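PDB 3NND: possible substrate binding protein of ABC transporter system from Rhodopseudomonas palustris, which probably binds a small solute, perhaps an amino acid or related compound, and delivers it to an ABC transporter for uptake. Local coordinates for residues 7-12 / 47-52. Sequence-based numbering, arbitrary orientation.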
ATOM      1  N   LEU B   7      21.148   4.829  45.013  1.00 35.81           N
ATOM      2  CA  LEU B   7      21.018   4.709  43.564  1.00 33.86           C
ATOM      3  C   LEU B   7      20.286   5.932  43.029  1.00 31.24           C
ATOM      4  O   LEU B   7      19.064   6.019  43.140  1.00 31.74           O
ATOM      5  CB  LEU B   7      20.250   3.439  43.203  1.00 29.58           C
ATOM      6  CG  LEU B   7      20.518   2.842  41.821  1.00 33.58           C
ATOM      7  CD1 LEU B   7      19.592   1.676  41.581  1.00 33.64           C
ATOM      8  CD2 LEU B   7      20.349   3.876  40.724  1.00 30.28           C
ATOM      9  N   LYS B   8      21.037   6.873  42.455  1.00 28.86           N
ATOM     10  CA  LYS B   8      20.470   8.145  42.005  1.00 28.08           C
ATOM     11  C   LYS B   8      20.139   8.182  40.513  1.00 26.54           C
ATOM     12  O   LYS B   8      21.019   8.067  39.666  1.00 27.60           O
ATOM     13  CB  LYS B   8      21.416   9.292  42.362  1.00 33.05           C
ATOM     14  CG  LYS B   8      21.646   9.457  43.864  1.00 37.83           C
ATOM     15  CD  LYS B   8      22.906  10.274  44.173  1.00 39.82           C
ATOM     16  CE  LYS B   8      24.186   9.435  44.023  1.00 40.59           C
ATOM     17  NZ  LYS B   8      24.298   8.292  44.990  1.00 39.81           N
ATOM     18  N   ILE B   9      18.862   8.352  40.191  1.00 24.57           N
ATOM     19  CA  ILE B   9      18.433   8.445  38.800  1.00 23.73           C
ATOM     20  C   ILE B   9      17.949   9.851  38.481  1.00 25.96           C
ATOM     21  O   ILE B   9      17.026  10.361  39.123  1.00 27.63           O
ATOM     22  CB  ILE B   9      17.271   7.482  38.509  1.00 26.25           C
ATOM     23  CG1 ILE B   9      17.633   6.055  38.939  1.00 25.34           C
ATOM     24  CG2 ILE B   9      16.877   7.559  37.037  1.00 20.94           C
ATOM     25  CD1 ILE B   9      16.492   5.083  38.854  1.00 21.46           C
ATOM     26  N   ALA B  10      18.561  10.487  37.491  1.00 23.27           N
ATOM     27  CA  ALA B  10      18.107  11.807  37.078  1.00 23.79           C
ATOM     28  C   ALA B  10      17.104  11.688  35.950  1.00 25.57           C
ATOM     29  O   ALA B  10      17.271  10.872  35.048  1.00 30.01           O
ATOM     30  CB  ALA B  10      19.274  12.657  36.641  1.00 27.65           C
ATOM     31  N   LEU B  11      16.058  12.499  36.007  1.00 25.66           N
ATOM     32  CA  LEU B  11      15.099  12.589  34.916  1.00 24.98           C
ATOM     33  C   LEU B  11      15.050  14.032  34.430  1.00 27.05           C
ATOM     34  O   LEU B  11      14.595  14.922  35.148  1.00 28.39           O
ATOM     35  CB  LEU B  11      13.713  12.139  35.375  1.00 24.31           C
ATOM     36  CG  LEU B  11      12.579  12.321  34.368  1.00 24.97           C
ATOM     37  CD1 LEU B  11      12.746  11.369  33.192  1.00 25.71           C
ATOM     38  CD2 LEU B  11      11.238  12.111  35.029  1.00 24.84           C
ATOM     39  N   ILE B  12      15.549  14.262  33.224  1.00 26.47           N
ATOM     40  CA  ILE B  12      15.465  15.568  32.592  1.00 25.29           C
ATOM     41  C   ILE B  12      14.174  15.550  31.818  1.00 24.86           C
ATOM     42  O   ILE B  12      13.920  14.595  31.091  1.00 25.83           O
ATOM     43  CB  ILE B  12      16.615  15.783  31.585  1.00 25.29           C
ATOM     44  CG1 ILE B  12      17.915  15.169  32.105  1.00 26.53           C
ATOM     45  CG2 ILE B  12      16.807  17.250  31.300  1.00 26.11           C
ATOM     46  CD1 ILE B  12      18.432  15.794  33.366  1.00 26.37           C
ATOM     47  N   ARG B  47      20.014  -1.213  48.028  1.00 40.73           N
ATOM     48  CA  ARG B  47      20.202   0.162  47.575  1.00 36.49           C
ATOM     49  C   ARG B  47      18.886   0.907  47.525  1.00 33.73           C
ATOM     50  O   ARG B  47      17.944   0.457  46.893  1.00 35.05           O
ATOM     51  CB  ARG B  47      20.813   0.179  46.175  1.00 35.01           C
ATOM     52  CG  ARG B  47      22.319   0.306  46.117  1.00 38.84           C
ATOM     53  CD  ARG B  47      22.736   0.648  44.694  1.00 45.92           C
ATOM     54  NE  ARG B  47      24.178   0.807  44.517  1.00 44.67           N
ATOM     55  CZ  ARG B  47      24.997  -0.179  44.156  1.00 48.65           C
ATOM     56  NH1 ARG B  47      24.517  -1.404  43.951  1.00 40.94           N
ATOM     57  NH2 ARG B  47      26.297   0.056  44.003  1.00 49.02           N
ATOM     58  N   LYS B  48      18.830   2.059  48.177  1.00 33.76           N
ATOM     59  CA  LYS B  48      17.660   2.924  48.086  1.00 33.82           C
ATOM     60  C   LYS B  48      17.665   3.645  46.751  1.00 33.71           C
ATOM     61  O   LYS B  48      18.702   4.108  46.289  1.00 37.50           O
ATOM     62  CB  LYS B  48      17.660   3.953  49.220  1.00 39.70           C
ATOM     63  CG  LYS B  48      16.546   4.975  49.129  1.00 39.08           C
ATOM     64  CD  LYS B  48      15.224   4.274  48.892  1.00 41.26           C
ATOM     65  CE  LYS B  48      14.051   5.234  48.997  1.00 45.30           C
ATOM     66  NZ  LYS B  48      12.775   4.556  48.617  1.00 42.12           N
ATOM     67  N   ILE B  49      16.505   3.749  46.128  1.00 34.13           N
ATOM     68  CA  ILE B  49      16.420   4.429  44.850  1.00 30.86           C
ATOM     69  C   ILE B  49      15.845   5.823  45.052  1.00 28.13           C
ATOM     70  O   ILE B  49      14.710   5.979  45.490  1.00 29.77           O
ATOM     71  CB  ILE B  49      15.566   3.620  43.849  1.00 29.67           C
ATOM     72  CG1 ILE B  49      16.259   2.299  43.507  1.00 33.11           C
ATOM     73  CG2 ILE B  49      15.321   4.407  42.580  1.00 29.66           C
ATOM     74  CD1 ILE B  49      15.343   1.265  42.860  1.00 31.70           C
ATOM     75  N   VAL B  50      16.638   6.840  44.760  1.00 25.24           N
ATOM     76  CA  VAL B  50      16.120   8.195  44.761  1.00 24.83           C
ATOM     77  C   VAL B  50      16.096   8.706  43.332  1.00 24.38           C
ATOM     78  O   VAL B  50      16.918   8.301  42.518  1.00 25.86           O
ATOM     79  CB  VAL B  50      16.934   9.133  45.666  1.00 21.77           C
ATOM     80  CG1 VAL B  50      18.236   8.495  46.032  1.00 30.02           C
ATOM     81  CG2 VAL B  50      17.171  10.467  44.977  1.00 21.49           C
ATOM     82  N   VAL B  51      15.131   9.577  43.043  1.00 22.67           N
ATOM     83  CA  VAL B  51      14.919  10.143  41.718  1.00 23.87           C
ATOM     84  C   VAL B  51      14.960  11.680  41.752  1.00 27.69           C
ATOM     85  O   VAL B  51      14.279  12.329  42.555  1.00 24.80           O
ATOM     86  CB  VAL B  51      13.570   9.670  41.124  1.00 26.91           C
ATOM     87  CG1 VAL B  51      13.418  10.140  39.682  1.00 25.33           C
ATOM     88  CG2 VAL B  51      13.449   8.161  41.220  1.00 26.30           C
ATOM     89  N   ILE B  52      15.762  12.253  40.861  1.00 28.47           N
ATOM     90  CA  ILE B  52      16.032  13.684  40.850  1.00 26.81           C
ATOM     91  C   ILE B  52      15.503  14.237  39.535  1.00 29.18           C
ATOM     92  O   ILE B  52      15.955  13.827  38.467  1.00 29.40           O
ATOM     93  CB  ILE B  52      17.561  13.922  40.933  1.00 27.79           C
ATOM     94  CG1 ILE B  52      18.129  13.325  42.222  1.00 31.84           C
ATOM     95  CG2 ILE B  52      17.888  15.382  40.867  1.00 33.26           C
ATOM     96  CD1 ILE B  52      19.459  12.604  42.040  1.00 33.34           C
TER
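Ile52 O takes the amide hydrogen of Leu11 N at 2.8 Å, and Ala10 CA adds a C-H...O contact to the same oxygen. Two neighbouring parallel strands, 7-12 and 47-52, are joined here in one sheet of a periplasmic binding protein fold, and they illustrate how a parallel pair shares its backbone bonds. Leu7 and Ile9 each use both backbone groups, N to the residue before their partner in the register and O to the one after it, and Leu11 adds a last N-H: Ile9 N reaches Val50 O at 3.0 Å, almost straight at 171°, while Ile9 O receives Ile52 N at 2.9 Å. At the start of the pair Leu7 N binds Lys48 O along a more bent path, 140° at the hydrogen. The chain passes through helix 20-37 between the two strands, making a right-handed beta-alpha-beta crossover in the manner of this family, and Leu30 of that helix packs on Leu11 and Val51.

On the face bearing Leu7, Ile9, Ile49 and Val51, Ile49 links its two neighbours: its CG1 methylene lies alongside Leu7 CD1, both side chains pointing the same way, whereas its CG2 methyl, held anti to the backbone N with CG1 at chi1 -66°, meets Ile9 CD1 at 4.0 Å. An alanine at Ile49 would lose both branches and is likely to leave Leu7 CD1 and Ile9 CD1 without their common neighbour. On the other face, Lys8 spans two residues with its aliphatic stem: CG lies beside Val50 CG1, and CB meets Ile52 CD1 at 3.9 Å.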